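Local coordinates for protein alternansucrase (Leuconostoc mesenteroides, PDB 6HVG) that belongs to glycoside hydrolase family 70, a group of large enzymes with a TIM-barrel-type catalytic domain, and also carries choline-binding-type repeats, at residues N595-L600 / G635-A640. Sequence-based numbering, arbitrary orientation.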
ATOM      1  N   ASN A 595      25.901  -2.421 -16.756  1.00 50.78           N
ATOM      2  CA  ASN A 595      25.765  -2.339 -18.217  1.00 50.16           C
ATOM      3  C   ASN A 595      24.669  -1.347 -18.581  1.00 48.89           C
ATOM      4  O   ASN A 595      24.873  -0.476 -19.426  1.00 47.59           O
ATOM      5  CB  ASN A 595      25.442  -3.712 -18.820  1.00 50.51           C
ATOM      6  CG  ASN A 595      25.745  -3.799 -20.315  1.00 51.24           C
ATOM      7  OD1 ASN A 595      26.912  -3.843 -20.717  1.00 53.89           O
ATOM      8  ND2 ASN A 595      24.702  -3.822 -21.144  1.00 48.40           N
ATOM      9  N   TRP A 596      23.525  -1.472 -17.901  1.00 46.88           N
ATOM     10  CA  TRP A 596      22.397  -0.572 -18.098  1.00 45.48           C
ATOM     11  C   TRP A 596      22.770   0.845 -17.755  1.00 45.21           C
ATOM     12  O   TRP A 596      22.409   1.780 -18.473  1.00 50.39           O
ATOM     13  CB  TRP A 596      21.231  -1.018 -17.235  1.00 45.10           C
ATOM     14  CG  TRP A 596      19.914  -0.341 -17.516  1.00 43.74           C
ATOM     15  CD1 TRP A 596      19.456   0.096 -18.711  1.00 43.05           C
ATOM     16  CD2 TRP A 596      18.870  -0.109 -16.579  1.00 41.22           C
ATOM     17  NE1 TRP A 596      18.195   0.615 -18.573  1.00 40.96           N
ATOM     18  CE2 TRP A 596      17.818   0.496 -17.267  1.00 40.88           C
ATOM     19  CE3 TRP A 596      18.738  -0.330 -15.214  1.00 43.16           C
ATOM     20  CZ2 TRP A 596      16.634   0.872 -16.643  1.00 42.51           C
ATOM     21  CZ3 TRP A 596      17.556   0.053 -14.587  1.00 43.05           C
ATOM     22  CH2 TRP A 596      16.519   0.628 -15.308  1.00 41.27           C
ATOM     23  N   LEU A 597      23.500   1.002 -16.660  1.00 45.31           N
ATOM     24  CA  LEU A 597      23.963   2.321 -16.216  1.00 42.63           C
ATOM     25  C   LEU A 597      24.885   2.952 -17.228  1.00 42.21           C
ATOM     26  O   LEU A 597      24.786   4.136 -17.491  1.00 46.56           O
ATOM     27  CB  LEU A 597      24.683   2.219 -14.885  1.00 41.45           C
ATOM     28  CG  LEU A 597      25.268   3.504 -14.326  1.00 41.84           C
ATOM     29  CD1 LEU A 597      24.187   4.554 -14.093  1.00 40.99           C
ATOM     30  CD2 LEU A 597      26.017   3.183 -13.045  1.00 43.21           C
ATOM     31  N   HIS A 598      25.789   2.172 -17.793  1.00 44.75           N
ATOM     32  CA  HIS A 598      26.668   2.675 -18.843  1.00 46.95           C
ATOM     33  C   HIS A 598      25.827   3.101 -20.016  1.00 48.10           C
ATOM     34  O   HIS A 598      26.033   4.180 -20.571  1.00 56.09           O
ATOM     35  CB  HIS A 598      27.649   1.600 -19.272  1.00 48.41           C
ATOM     36  CG  HIS A 598      28.581   2.026 -20.359  1.00 48.58           C
ATOM     37  ND1 HIS A 598      29.780   2.660 -20.107  1.00 49.05           N
ATOM     38  CD2 HIS A 598      28.517   1.852 -21.699  1.00 48.98           C
ATOM     39  CE1 HIS A 598      30.404   2.879 -21.248  1.00 49.67           C
ATOM     40  NE2 HIS A 598      29.661   2.395 -22.229  1.00 50.93           N
ATOM     41  N   TYR A 599      24.863   2.261 -20.382  1.00 45.84           N
ATOM     42  CA  TYR A 599      23.990   2.523 -21.523  1.00 46.65           C
ATOM     43  C   TYR A 599      23.257   3.855 -21.386  1.00 48.68           C
ATOM     44  O   TYR A 599      23.115   4.583 -22.370  1.00 48.01           O
ATOM     45  CB  TYR A 599      23.004   1.379 -21.688  1.00 43.90           C
ATOM     46  CG  TYR A 599      21.898   1.579 -22.692  1.00 42.27           C
ATOM     47  CD1 TYR A 599      22.088   1.286 -24.022  1.00 44.43           C
ATOM     48  CD2 TYR A 599      20.644   2.003 -22.296  1.00 43.43           C
ATOM     49  CE1 TYR A 599      21.055   1.404 -24.936  1.00 45.96           C
ATOM     50  CE2 TYR A 599      19.605   2.121 -23.197  1.00 42.75           C
ATOM     51  CZ  TYR A 599      19.815   1.819 -24.512  1.00 44.71           C
ATOM     52  OH  TYR A 599      18.794   1.946 -25.434  1.00 48.12           O
ATOM     53  N   LEU A 600      22.824   4.189 -20.176  1.00 49.91           N
ATOM     54  CA  LEU A 600      22.116   5.454 -19.956  1.00 51.22           C
ATOM     55  C   LEU A 600      23.071   6.642 -20.010  1.00 52.50           C
ATOM     56  O   LEU A 600      22.753   7.661 -20.622  1.00 52.43           O
ATOM     57  CB  LEU A 600      21.351   5.436 -18.628  1.00 50.73           C
ATOM     58  CG  LEU A 600      20.211   4.414 -18.544  1.00 53.86           C
ATOM     59  CD1 LEU A 600      19.806   4.160 -17.112  1.00 49.95           C
ATOM     60  CD2 LEU A 600      18.993   4.828 -19.368  1.00 55.34           C
ATOM     61  N   GLY A 635      28.659   4.547  -7.788  1.00 48.61           N
ATOM     62  CA  GLY A 635      29.634   5.537  -7.368  1.00 50.18           C
ATOM     63  C   GLY A 635      30.992   5.323  -8.009  1.00 54.20           C
ATOM     64  O   GLY A 635      31.600   6.265  -8.566  1.00 56.21           O
ATOM     65  N   ASP A 636      31.472   4.084  -7.921  1.00 53.38           N
ATOM     66  CA  ASP A 636      32.785   3.715  -8.448  1.00 52.52           C
ATOM     67  C   ASP A 636      32.890   3.859  -9.966  1.00 49.25           C
ATOM     68  O   ASP A 636      33.958   4.184 -10.476  1.00 51.01           O
ATOM     69  CB  ASP A 636      33.138   2.289  -8.001  1.00 51.41           C
ATOM     70  CG  ASP A 636      33.347   2.193  -6.495  1.00 50.25           C
ATOM     71  OD1 ASP A 636      33.213   3.231  -5.810  1.00 49.56           O
ATOM     72  OD2 ASP A 636      33.644   1.083  -5.996  1.00 48.93           O
ATOM     73  N   TYR A 637      31.787   3.608 -10.663  1.00 47.26           N
ATOM     74  CA  TYR A 637      31.695   3.790 -12.112  1.00 47.02           C
ATOM     75  C   TYR A 637      31.916   5.252 -12.472  1.00 48.66           C
ATOM     76  O   TYR A 637      32.745   5.577 -13.309  1.00 49.62           O
ATOM     77  CB  TYR A 637      30.323   3.316 -12.626  1.00 47.62           C
ATOM     78  CG  TYR A 637      30.086   3.609 -14.083  1.00 49.46           C
ATOM     79  CD1 TYR A 637      30.625   2.791 -15.086  1.00 50.74           C
ATOM     80  CD2 TYR A 637      29.357   4.723 -14.474  1.00 49.17           C
ATOM     81  CE1 TYR A 637      30.428   3.082 -16.425  1.00 49.07           C
ATOM     82  CE2 TYR A 637      29.156   5.010 -15.813  1.00 48.10           C
ATOM     83  CZ  TYR A 637      29.700   4.187 -16.772  1.00 47.81           C
ATOM     84  OH  TYR A 637      29.506   4.467 -18.086  1.00 52.75           O
ATOM     85  N   PHE A 638      31.194   6.134 -11.798  1.00 50.76           N
ATOM     86  CA  PHE A 638      31.370   7.571 -11.986  1.00 52.21           C
ATOM     87  C   PHE A 638      32.785   8.058 -11.628  1.00 51.74           C
ATOM     88  O   PHE A 638      33.310   8.970 -12.277  1.00 50.29           O
ATOM     89  CB  PHE A 638      30.342   8.354 -11.175  1.00 52.08           C
ATOM     90  CG  PHE A 638      28.997   8.468 -11.841  1.00 50.95           C
ATOM     91  CD1 PHE A 638      28.200   7.358 -12.022  1.00 47.76           C
ATOM     92  CD2 PHE A 638      28.507   9.698 -12.224  1.00 53.38           C
ATOM     93  CE1 PHE A 638      26.957   7.458 -12.601  1.00 47.68           C
ATOM     94  CE2 PHE A 638      27.267   9.802 -12.834  1.00 54.09           C
ATOM     95  CZ  PHE A 638      26.500   8.676 -13.029  1.00 51.58           C
ATOM     96  N   LYS A 639      33.399   7.455 -10.614  1.00 51.48           N
ATOM     97  CA  LYS A 639      34.769   7.785 -10.247  1.00 52.90           C
ATOM     98  C   LYS A 639      35.718   7.410 -11.379  1.00 55.52           C
ATOM     99  O   LYS A 639      36.551   8.225 -11.795  1.00 64.15           O
ATOM    100  CB  LYS A 639      35.175   7.081  -8.956  1.00 52.84           C
ATOM    101  CG  LYS A 639      34.586   7.686  -7.694  1.00 54.55           C
ATOM    102  CD  LYS A 639      34.719   6.761  -6.475  1.00 54.01           C
ATOM    103  CE  LYS A 639      34.241   7.471  -5.214  1.00 54.61           C
ATOM    104  NZ  LYS A 639      33.916   6.581  -4.075  1.00 52.16           N
ATOM    105  N   ALA A 640      35.583   6.188 -11.883  1.00 51.69           N
ATOM    106  CA  ALA A 640      36.465   5.680 -12.913  1.00 50.25           C
ATOM    107  C   ALA A 640      36.364   6.457 -14.212  1.00 50.98           C
ATOM    108  O   ALA A 640      37.391   6.798 -14.801  1.00 54.79           O
ATOM    109  CB  ALA A 640      36.166   4.210 -13.163  1.00 51.62           C
TER
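Tyr637, reaching from helix 629-642, meets Leu597 and His598 of helix 587-601 with one side chain. The CB of Tyr637 already faces the neighbouring helix, and with CG anti to the backbone N (chi1 174°) the ring carries on across the gap. One rim of the ring comes first: CD2 lies 3.9 Å from Leu597 CD2, the two side chains running past one another head to tail. On the other rim, CE1 is 3.8 Å from His598 ND1, near the plane of the imidazole. CZ passes 4.0 Å from His598 CA, and the side chain ends in a hydrogen bond between OH and His598 ND1, 2.7 Å long. The phenol and imidazole rings touch by their rims alone, planes at 84°. These two helices flank strand 617-620 in sequence, a strand of the parallel eight-stranded sheet expected of the family's TIM-barrel-type fold; the axes of 595-600 and 635-640 come no closer than 11.3 Å and are inclined at 47°, a gap bridged by side chains. Next to the tyrosine, Leu597 CD1 comes to the edge of the Phe638 ring, 4.3 Å from CE1. Leu597 also touches Trp1156 of strand 1151-1156, while His598 packs on Leu1215 of helix 1212-1218.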